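Local atomic coordinates of putative uncharacterized protein (Coprinopsis cinerea, PDB entry 3W9A), a protein that is the catalytic domain of a glycoside hydrolase family 131 enzyme and probably cleaves beta-glucan chains of plant or fungal cell walls. Residues R42-D47 / M77-I82. Numbering follows the deposited sequence.
Sequences RYLNLD and MRTELI
Y43 and T79 are the closest CA pair across the gap, 6.5 Å apart; strands 44-47 and 77-83 belong to different sheets, and no hydrogen bond joins 42-47 to 77-82, which meet by side chains and by a T79 methyl on the Y43 carbonyl oxygen. With that methyl anti to the backbone N, CG2 rests between the Y43 backbone and the L44 side chain, 3.7 Å from Y43 O and likewise from L44 CD2. The other branch, OG1, comes obliquely to the Y43 ring, 3.9 Å from CD1, but its hydrogen bond goes to T65 O, so a buried hydroxyl is satisfied by the sheet opposite its own. The Y43 ring is anchored at its far end, where OH bonds to T69 and G38, and R42 CB sits over one face. Further along, L44 and L81 reach for each other tip to tip, CD1 to CD2 at 3.9 Å, with F18 and W32 packed against both. Behind strand 77-83, turned from 42-47, a salt bridge joins R78 NE to E80 OE2 (2.7 Å) and NH2 to OE1 (2.9 Å), both oxygens met from above the carboxylate plane; OE1 also hydrogen-bonds H200 ND1. The T79, L44 and L81 contact belongs to the interior between the two antiparallel sheets of the beta-jelly roll.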
ATOM      1  N   ARG A  42     -14.631  -7.855   8.361  1.00 13.31           N
ATOM      2  CA  ARG A  42     -13.782  -7.642   9.542  1.00 14.16           C
ATOM      3  C   ARG A  42     -12.421  -6.999   9.161  1.00 13.34           C
ATOM      4  O   ARG A  42     -11.784  -6.335   9.989  1.00 12.80           O
ATOM      5  CB  ARG A  42     -13.542  -8.966  10.258  1.00 15.91           C
ATOM      6  CG  ARG A  42     -12.891  -8.833  11.622  1.00 17.95           C
ATOM      7  CD  ARG A  42     -12.636 -10.189  12.250  1.00 19.61           C
ATOM      8  NE  ARG A  42     -13.873 -10.934  12.442  1.00 21.06           N
ATOM      9  CZ  ARG A  42     -13.929 -12.196  12.854  1.00 23.09           C
ATOM     10  NH1 ARG A  42     -12.819 -12.871  13.107  1.00 23.44           N
ATOM     11  NH2 ARG A  42     -15.107 -12.790  13.007  1.00 24.46           N
ATOM     12  N   TYR A  43     -11.997  -7.181   7.906  1.00 12.02           N
ATOM     13  CA  TYR A  43     -10.648  -6.791   7.471  1.00 11.49           C
ATOM     14  C   TYR A  43     -10.587  -5.719   6.380  1.00 10.80           C
ATOM     15  O   TYR A  43      -9.635  -4.936   6.321  1.00 10.08           O
ATOM     16  CB  TYR A  43      -9.909  -8.028   6.976  1.00 11.83           C
ATOM     17  CG  TYR A  43     -10.010  -9.218   7.897  1.00 12.01           C
ATOM     18  CD1 TYR A  43      -9.518  -9.158   9.214  1.00 12.13           C
ATOM     19  CD2 TYR A  43     -10.588 -10.389   7.466  1.00 12.23           C
ATOM     20  CE1 TYR A  43      -9.609 -10.248  10.056  1.00 12.11           C
ATOM     21  CE2 TYR A  43     -10.698 -11.476   8.301  1.00 12.30           C
ATOM     22  CZ  TYR A  43     -10.222 -11.400   9.594  1.00 12.31           C
ATOM     23  OH  TYR A  43     -10.328 -12.506  10.392  1.00 11.99           O
ATOM     24  N   LEU A  44     -11.588  -5.700   5.512  1.00 10.53           N
ATOM     25  CA  LEU A  44     -11.615  -4.772   4.384  1.00 10.69           C
ATOM     26  C   LEU A  44     -12.939  -4.041   4.313  1.00 10.70           C
ATOM     27  O   LEU A  44     -13.993  -4.660   4.247  1.00 10.42           O
ATOM     28  CB  LEU A  44     -11.349  -5.518   3.067  1.00 10.42           C
ATOM     29  CG  LEU A  44      -9.979  -6.191   2.937  1.00 10.55           C
ATOM     30  CD1 LEU A  44      -9.930  -7.041   1.679  1.00 10.64           C
ATOM     31  CD2 LEU A  44      -8.809  -5.188   2.961  1.00 10.41           C
ATOM     32  N   ASN A  45     -12.877  -2.713   4.345  1.00 11.04           N
ATOM     33  CA  ASN A  45     -14.063  -1.889   4.214  1.00 11.61           C
ATOM     34  C   ASN A  45     -13.818  -0.711   3.291  1.00 12.49           C
ATOM     35  O   ASN A  45     -12.700  -0.207   3.182  1.00 13.24           O
ATOM     36  CB  ASN A  45     -14.542  -1.408   5.585  1.00 11.73           C
ATOM     37  CG  ASN A  45     -15.010  -2.542   6.448  1.00 11.43           C
ATOM     38  OD1 ASN A  45     -14.248  -3.073   7.273  1.00 11.57           O
ATOM     39  ND2 ASN A  45     -16.235  -2.993   6.207  1.00 11.20           N
ATOM     40  N   LEU A  46     -14.891  -0.268   2.648  1.00 13.64           N
ATOM     41  CA  LEU A  46     -14.847   0.727   1.590  1.00 14.36           C
ATOM     42  C   LEU A  46     -15.805   1.872   1.898  1.00 15.19           C
ATOM     43  O   LEU A  46     -16.914   1.634   2.378  1.00 15.92           O
ATOM     44  CB  LEU A  46     -15.243   0.059   0.279  1.00 14.86           C
ATOM     45  CG  LEU A  46     -14.368  -1.128  -0.157  1.00 14.83           C
ATOM     46  CD1 LEU A  46     -15.201  -2.282  -0.713  1.00 15.12           C
ATOM     47  CD2 LEU A  46     -13.321  -0.675  -1.156  1.00 15.27           C
ATOM     48  N   ASP A  47     -15.372   3.113   1.625  1.00 15.32           N
ATOM     49  CA  ASP A  47     -16.148   4.309   1.970  1.00 15.24           C
ATOM     50  C   ASP A  47     -15.554   5.548   1.306  1.00 15.61           C
ATOM     51  O   ASP A  47     -14.331   5.657   1.167  1.00 15.58           O
ATOM     52  CB  ASP A  47     -16.164   4.506   3.498  1.00 15.46           C
ATOM     53  CG  ASP A  47     -17.252   5.452   3.975  1.00 15.71           C
ATOM     54  OD1 ASP A  47     -16.970   6.667   4.166  1.00 15.92           O
ATOM     55  OD2 ASP A  47     -18.390   4.976   4.151  1.00 15.24           O
HETATM   56  N   MSE A  77      -0.262 -10.551  12.428  1.00 15.56           N
HETATM   57  CA  MSE A  77      -1.497  -9.881  12.014  1.00 16.47           C
HETATM   58  C   MSE A  77      -1.301  -9.461  10.603  1.00 13.88           C
HETATM   59  O   MSE A  77      -0.390  -8.713  10.315  1.00 12.90           O
HETATM   60  CB  MSE A  77      -1.836  -8.683  12.905  1.00 18.86           C
HETATM   61  CG  MSE A  77      -1.760  -9.128  14.357  1.00 23.20           C
HETATM   62 SE   MSE A  77      -2.788  -8.058  15.669  1.00 33.23          SE
HETATM   63  CE  MSE A  77      -3.015  -6.351  14.737  1.00 30.10           C
ATOM     64  N   ARG A  78      -2.149  -9.951   9.708  1.00 12.44           N
ATOM     65  CA  ARG A  78      -1.971  -9.710   8.270  1.00 11.36           C
ATOM     66  C   ARG A  78      -3.298  -9.503   7.569  1.00 10.96           C
ATOM     67  O   ARG A  78      -4.212 -10.323   7.722  1.00 11.02           O
ATOM     68  CB  ARG A  78      -1.244 -10.887   7.616  1.00 11.03           C
ATOM     69  CG  ARG A  78       0.180 -11.098   8.086  1.00 10.63           C
ATOM     70  CD  ARG A  78       0.868 -12.201   7.287  1.00 10.23           C
ATOM     71  NE  ARG A  78       1.218 -11.793   5.932  1.00  9.79           N
ATOM     72  CZ  ARG A  78       1.985 -12.514   5.107  1.00  9.64           C
ATOM     73  NH1 ARG A  78       2.459 -13.686   5.483  1.00 10.11           N
ATOM     74  NH2 ARG A  78       2.269 -12.078   3.893  1.00  9.44           N
ATOM     75  N   THR A  79      -3.395  -8.413   6.808  1.00 10.25           N
ATOM     76  CA  THR A  79      -4.536  -8.167   5.921  1.00 10.38           C
ATOM     77  C   THR A  79      -3.953  -7.552   4.684  1.00 10.37           C
ATOM     78  O   THR A  79      -3.556  -6.395   4.716  1.00 10.12           O
ATOM     79  CB  THR A  79      -5.538  -7.189   6.526  1.00 10.37           C
ATOM     80  OG1 THR A  79      -6.157  -7.787   7.673  1.00 10.60           O
ATOM     81  CG2 THR A  79      -6.609  -6.818   5.505  1.00 10.49           C
ATOM     82  N   GLU A  80      -3.848  -8.333   3.613  1.00 10.58           N
ATOM     83  CA  GLU A  80      -3.081  -7.916   2.437  1.00 10.83           C
ATOM     84  C   GLU A  80      -3.769  -8.385   1.159  1.00 10.62           C
ATOM     85  O   GLU A  80      -4.154  -9.545   1.046  1.00 10.83           O
ATOM     86  CB  GLU A  80      -1.652  -8.479   2.504  1.00 11.42           C
ATOM     87  CG  GLU A  80      -1.210  -8.712   3.935  1.00 12.39           C
ATOM     88  CD  GLU A  80       0.181  -9.266   4.108  1.00 12.83           C
ATOM     89  OE1 GLU A  80       0.812  -9.718   3.139  1.00 13.13           O
ATOM     90  OE2 GLU A  80       0.649  -9.236   5.265  1.00 13.12           O
ATOM     91  N   LEU A  81      -3.919  -7.480   0.210  1.00 10.23           N
ATOM     92  CA  LEU A  81      -4.331  -7.845  -1.148  1.00 10.12           C
ATOM     93  C   LEU A  81      -3.113  -7.867  -2.038  1.00  9.93           C
ATOM     94  O   LEU A  81      -2.085  -7.281  -1.694  1.00  9.27           O
ATOM     95  CB  LEU A  81      -5.325  -6.811  -1.676  1.00 10.27           C
ATOM     96  CG  LEU A  81      -6.651  -6.712  -0.921  1.00 10.32           C
ATOM     97  CD1 LEU A  81      -7.182  -5.284  -0.961  1.00 10.54           C
ATOM     98  CD2 LEU A  81      -7.679  -7.692  -1.475  1.00 10.48           C
ATOM     99  N   ILE A  82      -3.231  -8.528  -3.182  1.00  9.80           N
ATOM    100  CA  ILE A  82      -2.162  -8.597  -4.169  1.00  9.79           C
ATOM    101  C   ILE A  82      -2.744  -8.232  -5.529  1.00  9.70           C
ATOM    102  O   ILE A  82      -3.882  -8.579  -5.825  1.00  9.29           O
ATOM    103  CB  ILE A  82      -1.571 -10.010  -4.301  1.00 10.31           C
ATOM    104  CG1 ILE A  82      -1.199 -10.609  -2.933  1.00 11.11           C
ATOM    105  CG2 ILE A  82      -0.392 -10.031  -5.270  1.00  9.94           C
ATOM    106  CD1 ILE A  82       0.031 -10.016  -2.292  1.00 11.48           C
TER